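Local coordinates for Lin2118 protein (Listeria innocua, PDB 3OOU) that probably binds specific DNA sequences to regulate transcription, here represented by its C-terminal helix-turn-helix domain of the AraC family, at residues S4-I7 and Q8-S12; F31-N34 and A35-G39; S80-D84 and M85-Y89. One frame throughout, in Å; residues are numbered along the deposited sequence.

Contact 1 (S4-I7 and Q8-S12)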
loop_
_atom_site.group_PDB
_atom_site.type_symbol
_atom_site.label_atom_id
_atom_site.label_comp_id
_atom_site.label_asym_id
_atom_site.label_seq_id
_atom_site.Cartn_x
_atom_site.Cartn_y
_atom_site.Cartn_z
ATOM N N SER A 4 16.324 15.100 9.876
ATOM C CA SER A 4 15.270 14.158 9.399
ATOM C C SER A 4 15.879 12.812 9.008
ATOM O O SER A 4 16.451 12.681 7.917
ATOM C CB SER A 4 14.506 14.754 8.210
ATOM O OG SER A 4 13.949 16.019 8.531
ATOM N N PRO A 5 15.780 11.808 9.905
ATOM C CA PRO A 5 16.187 10.452 9.544
ATOM C C PRO A 5 15.492 9.971 8.270
ATOM O O PRO A 5 14.339 10.333 8.008
ATOM C CB PRO A 5 15.754 9.624 10.757
ATOM C CG PRO A 5 15.887 10.572 11.901
ATOM C CD PRO A 5 15.501 11.930 11.350
ATOM N N ILE A 6 16.214 9.180 7.479
ATOM C CA ILE A 6 15.724 8.640 6.211
ATOM C C ILE A 6 14.357 7.957 6.348
ATOM O O ILE A 6 13.473 8.149 5.507
ATOM C CB ILE A 6 16.753 7.640 5.620
ATOM C CG1 ILE A 6 18.053 8.368 5.262
ATOM C CG2 ILE A 6 16.173 6.905 4.408
ATOM C CD1 ILE A 6 19.258 7.451 5.057
ATOM N N ILE A 7 14.202 7.167 7.410
ATOM C CA ILE A 7 12.959 6.440 7.645
ATOM C C ILE A 7 11.755 7.393 7.756
ATOM O O ILE A 7 10.690 7.109 7.220
ATOM C CB ILE A 7 13.086 5.461 8.854
ATOM C CG1 ILE A 7 11.913 4.473 8.898
ATOM C CG2 ILE A 7 13.260 6.210 10.168
ATOM C CD1 ILE A 7 11.907 3.496 7.751
ATOM N N GLN A 8 11.936 8.535 8.421
ATOM C CA GLN A 8 10.857 9.520 8.519
ATOM C C GLN A 8 10.455 10.060 7.151
ATOM O O GLN A 8 9.269 10.194 6.861
ATOM C CB GLN A 8 11.250 10.673 9.434
ATOM C CG GLN A 8 11.367 10.288 10.888
ATOM C CD GLN A 8 11.848 11.435 11.743
ATOM O OE1 GLN A 8 11.475 12.587 11.525
ATOM N NE2 GLN A 8 12.676 11.126 12.731
ATOM N N ASN A 9 11.446 10.367 6.315
ATOM C CA ASN A 9 11.187 10.869 4.966
ATOM C C ASN A 9 10.434 9.878 4.078
ATOM O O ASN A 9 9.534 10.262 3.330
ATOM C CB ASN A 9 12.491 11.311 4.296
ATOM C CG ASN A 9 13.079 12.554 4.932
ATOM O OD1 ASN A 9 12.351 13.446 5.368
ATOM N ND2 ASN A 9 14.405 12.622 4.984
ATOM N N VAL A 10 10.803 8.603 4.181
ATOM C CA VAL A 10 10.134 7.528 3.458
ATOM C C VAL A 10 8.694 7.345 3.924
ATOM O O VAL A 10 7.783 7.238 3.102
ATOM C CB VAL A 10 10.926 6.202 3.588
ATOM C CG1 VAL A 10 10.101 5.002 3.117
ATOM C CG2 VAL A 10 12.225 6.300 2.807
ATOM N N LEU A 11 8.492 7.326 5.243
ATOM C CA LEU A 11 7.154 7.173 5.799
ATOM C C LEU A 11 6.244 8.304 5.340
ATOM O O LEU A 11 5.111 8.061 4.933
ATOM C CB LEU A 11 7.192 7.081 7.330
ATOM C CG LEU A 11 7.818 5.823 7.944
ATOM C CD1 LEU A 11 8.006 5.992 9.442
ATOM C CD2 LEU A 11 6.994 4.569 7.643
ATOM N N SER A 12 6.755 9.536 5.383
ATOM C CA SER A 12 5.990 10.695 4.935
ATOM C C SER A 12 5.721 10.645 3.427
ATOM O O SER A 12 4.624 10.973 2.981
ATOM C CB SER A 12 6.693 11.993 5.341
ATOM O OG SER A 12 6.767 12.091 6.758
#

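Contact 2 (F31-N34 and A35-G39)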
loop_
_atom_site.group_PDB
_atom_site.type_symbol
_atom_site.label_atom_id
_atom_site.label_comp_id
_atom_site.label_asym_id
_atom_site.label_seq_id
_atom_site.Cartn_x
_atom_site.Cartn_y
_atom_site.Cartn_z
ATOM N N PHE A 31 15.272 9.108 -3.880
ATOM C CA PHE A 31 16.045 9.581 -2.733
ATOM C C PHE A 31 17.557 9.523 -2.940
ATOM O O PHE A 31 18.312 10.033 -2.107
ATOM C CB PHE A 31 15.630 8.831 -1.461
ATOM C CG PHE A 31 14.343 9.330 -0.861
ATOM C CD1 PHE A 31 13.128 8.724 -1.169
ATOM C CD2 PHE A 31 14.344 10.423 0.006
ATOM C CE1 PHE A 31 11.935 9.192 -0.614
ATOM C CE2 PHE A 31 13.157 10.898 0.562
ATOM C CZ PHE A 31 11.950 10.279 0.254
ATOM N N HIS A 32 17.988 8.934 -4.057
ATOM C CA HIS A 32 19.414 8.697 -4.344
ATOM C C HIS A 32 20.070 7.936 -3.191
ATOM O O HIS A 32 21.130 8.319 -2.679
ATOM C CB HIS A 32 20.160 10.006 -4.673
ATOM C CG HIS A 32 21.552 9.796 -5.193
ATOM N ND1 HIS A 32 21.818 9.124 -6.368
ATOM C CD2 HIS A 32 22.756 10.174 -4.698
ATOM C CE1 HIS A 32 23.123 9.092 -6.572
ATOM N NE2 HIS A 32 23.715 9.720 -5.572
ATOM N N ILE A 33 19.414 6.856 -2.778
ATOM C CA ILE A 33 19.925 5.999 -1.716
ATOM C C ILE A 33 19.791 4.555 -2.174
ATOM O O ILE A 33 18.796 4.184 -2.802
ATOM C CB ILE A 33 19.176 6.232 -0.364
ATOM C CG1 ILE A 33 19.347 7.687 0.108
ATOM C CG2 ILE A 33 19.664 5.249 0.711
ATOM C CD1 ILE A 33 18.589 8.055 1.374
ATOM N N ASN A 34 20.800 3.749 -1.858
ATOM C CA ASN A 34 20.825 2.340 -2.214
ATOM C C ASN A 34 19.525 1.635 -1.815
ATOM O O ASN A 34 19.116 1.689 -0.655
ATOM C CB ASN A 34 22.040 1.685 -1.549
ATOM C CG ASN A 34 22.163 0.215 -1.868
ATOM O OD1 ASN A 34 21.592 -0.627 -1.175
ATOM N ND2 ASN A 34 22.931 -0.111 -2.911
ATOM N N ALA A 35 18.881 0.989 -2.788
ATOM C CA ALA A 35 17.565 0.367 -2.571
ATOM C C ALA A 35 17.591 -0.805 -1.589
ATOM O O ALA A 35 16.683 -0.941 -0.770
ATOM C CB ALA A 35 16.950 -0.059 -3.896
ATOM N N VAL A 36 18.622 -1.646 -1.669
ATOM C CA VAL A 36 18.791 -2.737 -0.698
ATOM C C VAL A 36 18.894 -2.179 0.724
ATOM O O VAL A 36 18.207 -2.652 1.634
ATOM C CB VAL A 36 20.013 -3.632 -1.034
ATOM C CG1 VAL A 36 20.329 -4.597 0.121
ATOM C CG2 VAL A 36 19.757 -4.402 -2.309
ATOM N N TYR A 37 19.729 -1.162 0.911
ATOM C CA TYR A 37 19.872 -0.535 2.224
ATOM C C TYR A 37 18.543 0.041 2.704
ATOM O O TYR A 37 18.169 -0.139 3.861
ATOM C CB TYR A 37 20.942 0.554 2.204
ATOM C CG TYR A 37 20.934 1.420 3.448
ATOM C CD1 TYR A 37 21.438 0.940 4.661
ATOM C CD2 TYR A 37 20.404 2.713 3.419
ATOM C CE1 TYR A 37 21.423 1.734 5.801
ATOM C CE2 TYR A 37 20.380 3.510 4.554
ATOM C CZ TYR A 37 20.895 3.018 5.739
ATOM O OH TYR A 37 20.871 3.816 6.855
ATOM N N LEU A 38 17.837 0.736 1.813
ATOM C CA LEU A 38 16.530 1.268 2.174
ATOM C C LEU A 38 15.599 0.163 2.694
ATOM O O LEU A 38 14.927 0.352 3.707
ATOM C CB LEU A 38 15.905 2.004 0.991
ATOM C CG LEU A 38 14.603 2.730 1.265
ATOM C CD1 LEU A 38 14.801 3.795 2.351
ATOM C CD2 LEU A 38 14.089 3.341 -0.032
ATOM N N GLY A 39 15.571 -0.983 2.012
ATOM C CA GLY A 39 14.745 -2.107 2.455
ATOM C C GLY A 39 15.166 -2.629 3.817
ATOM O O GLY A 39 14.323 -2.943 4.664
#

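Contact 3 (S80-D84 and M85-Y89)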
loop_
_atom_site.group_PDB
_atom_site.type_symbol
_atom_site.label_atom_id
_atom_site.label_comp_id
_atom_site.label_asym_id
_atom_site.label_seq_id
_atom_site.Cartn_x
_atom_site.Cartn_y
_atom_site.Cartn_z
ATOM N N SER A 80 -6.155 3.040 -5.189
ATOM C CA SER A 80 -5.452 2.625 -3.979
ATOM C C SER A 80 -3.999 2.242 -4.262
ATOM O O SER A 80 -3.250 1.920 -3.342
ATOM C CB SER A 80 -6.186 1.457 -3.317
ATOM O OG SER A 80 -7.548 1.792 -3.093
ATOM N N GLY A 81 -3.608 2.278 -5.533
ATOM C CA GLY A 81 -2.240 1.965 -5.926
ATOM C C GLY A 81 -1.991 0.575 -6.486
ATOM O O GLY A 81 -0.839 0.134 -6.542
ATOM N N TYR A 82 -3.053 -0.115 -6.904
ATOM C CA TYR A 82 -2.924 -1.457 -7.495
ATOM C C TYR A 82 -3.241 -1.470 -8.975
ATOM O O TYR A 82 -4.272 -0.941 -9.402
ATOM C CB TYR A 82 -3.847 -2.458 -6.803
ATOM C CG TYR A 82 -3.466 -2.721 -5.375
ATOM C CD1 TYR A 82 -2.550 -3.726 -5.047
ATOM C CD2 TYR A 82 -3.987 -1.941 -4.354
ATOM C CE1 TYR A 82 -2.182 -3.951 -3.717
ATOM C CE2 TYR A 82 -3.640 -2.156 -3.039
ATOM C CZ TYR A 82 -2.737 -3.152 -2.718
ATOM O OH TYR A 82 -2.412 -3.335 -1.396
ATOM N N THR A 83 -2.366 -2.109 -9.744
ATOM C CA THR A 83 -2.615 -2.342 -11.164
ATOM C C THR A 83 -2.792 -3.831 -11.461
ATOM O O THR A 83 -3.295 -4.203 -12.525
ATOM C CB THR A 83 -1.482 -1.775 -12.039
ATOM O OG1 THR A 83 -0.244 -2.393 -11.680
ATOM C CG2 THR A 83 -1.369 -0.263 -11.860
ATOM N N ASP A 84 -2.351 -4.673 -10.529
ATOM C CA ASP A 84 -2.452 -6.130 -10.649
ATOM C C ASP A 84 -3.618 -6.576 -9.768
ATOM O O ASP A 84 -3.520 -6.572 -8.538
ATOM C CB ASP A 84 -1.120 -6.764 -10.211
ATOM C CG ASP A 84 -1.136 -8.298 -10.211
ATOM O OD1 ASP A 84 -2.217 -8.928 -10.185
ATOM O OD2 ASP A 84 -0.025 -8.877 -10.204
HETATM N N MSE A 85 -4.727 -6.942 -10.407
HETATM C CA MSE A 85 -5.964 -7.229 -9.690
HETATM C C MSE A 85 -5.936 -8.529 -8.874
HETATM O O MSE A 85 -6.550 -8.602 -7.809
HETATM C CB MSE A 85 -7.160 -7.181 -10.641
HETATM C CG MSE A 85 -7.465 -5.771 -11.141
HETATM SE SE MSE A 85 -7.675 -4.492 -9.682
HETATM C CE MSE A 85 -9.177 -5.328 -8.781
ATOM N N ALA A 86 -5.225 -9.540 -9.369
ATOM C CA ALA A 86 -5.036 -10.772 -8.604
ATOM C C ALA A 86 -4.260 -10.466 -7.325
ATOM O O ALA A 86 -4.599 -10.964 -6.246
ATOM C CB ALA A 86 -4.316 -11.827 -9.442
ATOM N N TYR A 87 -3.234 -9.626 -7.453
ATOM C CA TYR A 87 -2.422 -9.203 -6.314
ATOM C C TYR A 87 -3.245 -8.381 -5.322
ATOM O O TYR A 87 -3.201 -8.645 -4.122
ATOM C CB TYR A 87 -1.200 -8.430 -6.810
ATOM C CG TYR A 87 -0.201 -8.025 -5.752
ATOM C CD1 TYR A 87 0.484 -8.984 -4.998
ATOM C CD2 TYR A 87 0.091 -6.677 -5.531
ATOM C CE1 TYR A 87 1.425 -8.604 -4.040
ATOM C CE2 TYR A 87 1.027 -6.289 -4.577
ATOM C CZ TYR A 87 1.685 -7.257 -3.835
ATOM O OH TYR A 87 2.620 -6.874 -2.901
ATOM N N PHE A 88 -4.013 -7.408 -5.822
ATOM C CA PHE A 88 -4.924 -6.648 -4.961
ATOM C C PHE A 88 -5.844 -7.581 -4.174
ATOM O O PHE A 88 -6.007 -7.435 -2.959
ATOM C CB PHE A 88 -5.764 -5.653 -5.768
ATOM C CG PHE A 88 -6.866 -5.007 -4.969
ATOM C CD1 PHE A 88 -6.565 -4.126 -3.932
ATOM C CD2 PHE A 88 -8.205 -5.285 -5.244
ATOM C CE1 PHE A 88 -7.576 -3.524 -3.185
ATOM C CE2 PHE A 88 -9.233 -4.683 -4.500
ATOM C CZ PHE A 88 -8.913 -3.802 -3.469
ATOM N N TYR A 89 -6.437 -8.538 -4.881
ATOM C CA TYR A 89 -7.344 -9.504 -4.276
ATOM C C TYR A 89 -6.681 -10.242 -3.106
ATOM O O TYR A 89 -7.260 -10.332 -2.018
ATOM C CB TYR A 89 -7.830 -10.481 -5.345
ATOM C CG TYR A 89 -9.008 -11.323 -4.938
ATOM C CD1 TYR A 89 -10.299 -10.787 -4.901
ATOM C CD2 TYR A 89 -8.840 -12.667 -4.617
ATOM C CE1 TYR A 89 -11.387 -11.566 -4.529
ATOM C CE2 TYR A 89 -9.921 -13.455 -4.248
ATOM C CZ TYR A 89 -11.188 -12.900 -4.204
ATOM O OH TYR A 89 -12.250 -13.693 -3.846
HETATM O O HOH W 1 -4.475 -7.186 -13.560
#

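Contact 1 (S4-I7 and Q8-S12)
The flat amide of Gln8 presents one face to the pyrrolidine ring of Pro5, with Pro5 CD and CG lying over it at the nitrogen end, and Gln8 NE2 comes within 3.2 Å of Pro5 CD. The second amide, that of Asn9, has Pro5 O above one face, while Ser4 CB approaches the same side more obliquely, 3.8 Å from Asn9 OD1. These groups gather round the first turn of helix 6-17, the first helix of this AraC-type, probably DNA-binding, domain, and Pro5 occupies its N-cap position.

Proline suits such a start, since its ring removes an N-H that the first turn could not pair within the helix. Its carbonyl, by contrast, is used: Gln8 N and Asn9 N both donate to Pro5 O, each through a weak bond, the first being bent. Gln8 reaches back along the ring because its CG stands opposite the carbonyl carbon (chi1 -69°) and the chain then runs straight on, so that the glutamine arm runs alongside the proline ring, in the same direction.

From the next residue on, the pattern becomes regular. Val10 N bonds to Ile6 O at 3.0 Å, and on the same side of the helix Ile6 CG2 faces Val10 CG2 at 4.3 Å. This apolar strip is turned to helix 35-46, where both residues meet Leu38. Leu11 N binds Ile7 O at 3.0 Å, and the same carbonyl oxygen is approached by the leucine side chain, whose branching carbon Leu11 CG sits 3.2 Å from Ile7 O.

Contact 2 (F31-N34 and A35-G39)
Asn34 OD1 takes the backbone N-H of Tyr37 in a short, nearly straight bond: 2.8 Å from Tyr37 N to Asn34 OD1, with 163° at the hydrogen and the donor in the carbonyl plane of the amide. Asn34 is the N-cap of helix 35-46. Its CG is trans to its own N (chi1 -180°), which swings the amide forward over the first turn. The backbone carbonyl of the same residue starts the helical pattern, with Leu38 N donating to Asn34 O at 2.9 Å, so one asparagine grips two successive N-H groups by two different oxygens.

Beside the cap, Ile33 offers its CG2 methyl to the edge of the Tyr37 ring, Ile33 CG2 lying 3.8 Å from Tyr37 CD2.

What holds this turn in place lies one layer out. Helix 24-31 ends as His32 adopts a positive phi, sending the chain toward the cap. Toward helix 6-17, Ile33 packs on Ile6, and Leu38 is buried against Ile6, Val10, Leu24 and Leu27. The turn joins helices 24-31 and 35-46 as in a helix-turn-helix motif, in which the second is probably the recognition helix.

Chemically, the cap supplies an uncharged amide oxygen to the positive end of the helix dipole, which suggests a start held by hydrogen bonding without a formal negative charge.

Contact 3 (S80-D84 and M85-Y89)
Tyr82 is the first residue of 80-84 to lay its side chain against 85-89, meeting both Phe88 and Tyr87. Just before it, Ser80 ties its hydroxyl to Ile76 O, and Gly81 closes helix 73-79 in a Schellman motif with positive phi. Over one face of the Tyr82 ring, toward the rim, sits Phe88 CD1, 3.4 Å from Tyr82 CD2. The two rings meet obliquely, their planes 57° apart, and Phe88 CA adds an off-centre CH-pi contact to the same tyrosine. At the edge of that ring, in its plane, comes the other neighbour, with Tyr87 CD2 4.0 Å from Tyr82 CE1. The phenol end is held too, since Asn55 ND2 donates to Tyr82 OH.

Thr83 contributes its backbone: a water accepts from Met85 N at 3.2 Å and donates weakly to Thr83 O, bridging the last bend before the helix.

Asp84 is the N-cap. With CG anti to the backbone N (chi1 176°), its carboxylate leans over the first turn, and Tyr87 N donates to Asp84 OD1 at 3.0 Å, arriving from well above the carboxylate plane, 64° out of it. Phe88 N meanwhile binds Asp84 O at 2.9 Å. A negative charge here would probably be stabilised by the helix's positive end. Met85, present as selenomethionine, folds back toward Leu73, Thr74 and Ala77.

A Schellman motif closed by glycine, a short turn in which the Tyr82 ring packs on Phe88 and Tyr87, and an aspartate N-cap together join helices 73-79 and 85-96 and make up the turn of a helix-turn-helix motif.

In the fold
From the N terminus the contacts come in series, neither nesting nor crossing, and each is local. Contact 1 opens helix 6-17. Contact 2 makes the turn from helix 24-31 into helix 35-46 and packs directly on contact 1: Leu38 CD1 lies 3.6 Å from Val10 CG2, and Asn9 CB meets Phe31 CE2, so the first helix is fastened to the first turn. Contact 3, beyond the long helix 50-68, makes the corresponding turn from helix 73-79 into helix 85-96. Its centre is about 24 Å from that of contact 2, without touching. Such a pair of helix-turn-helix motifs joined by a long helix is the AraC-family arrangement.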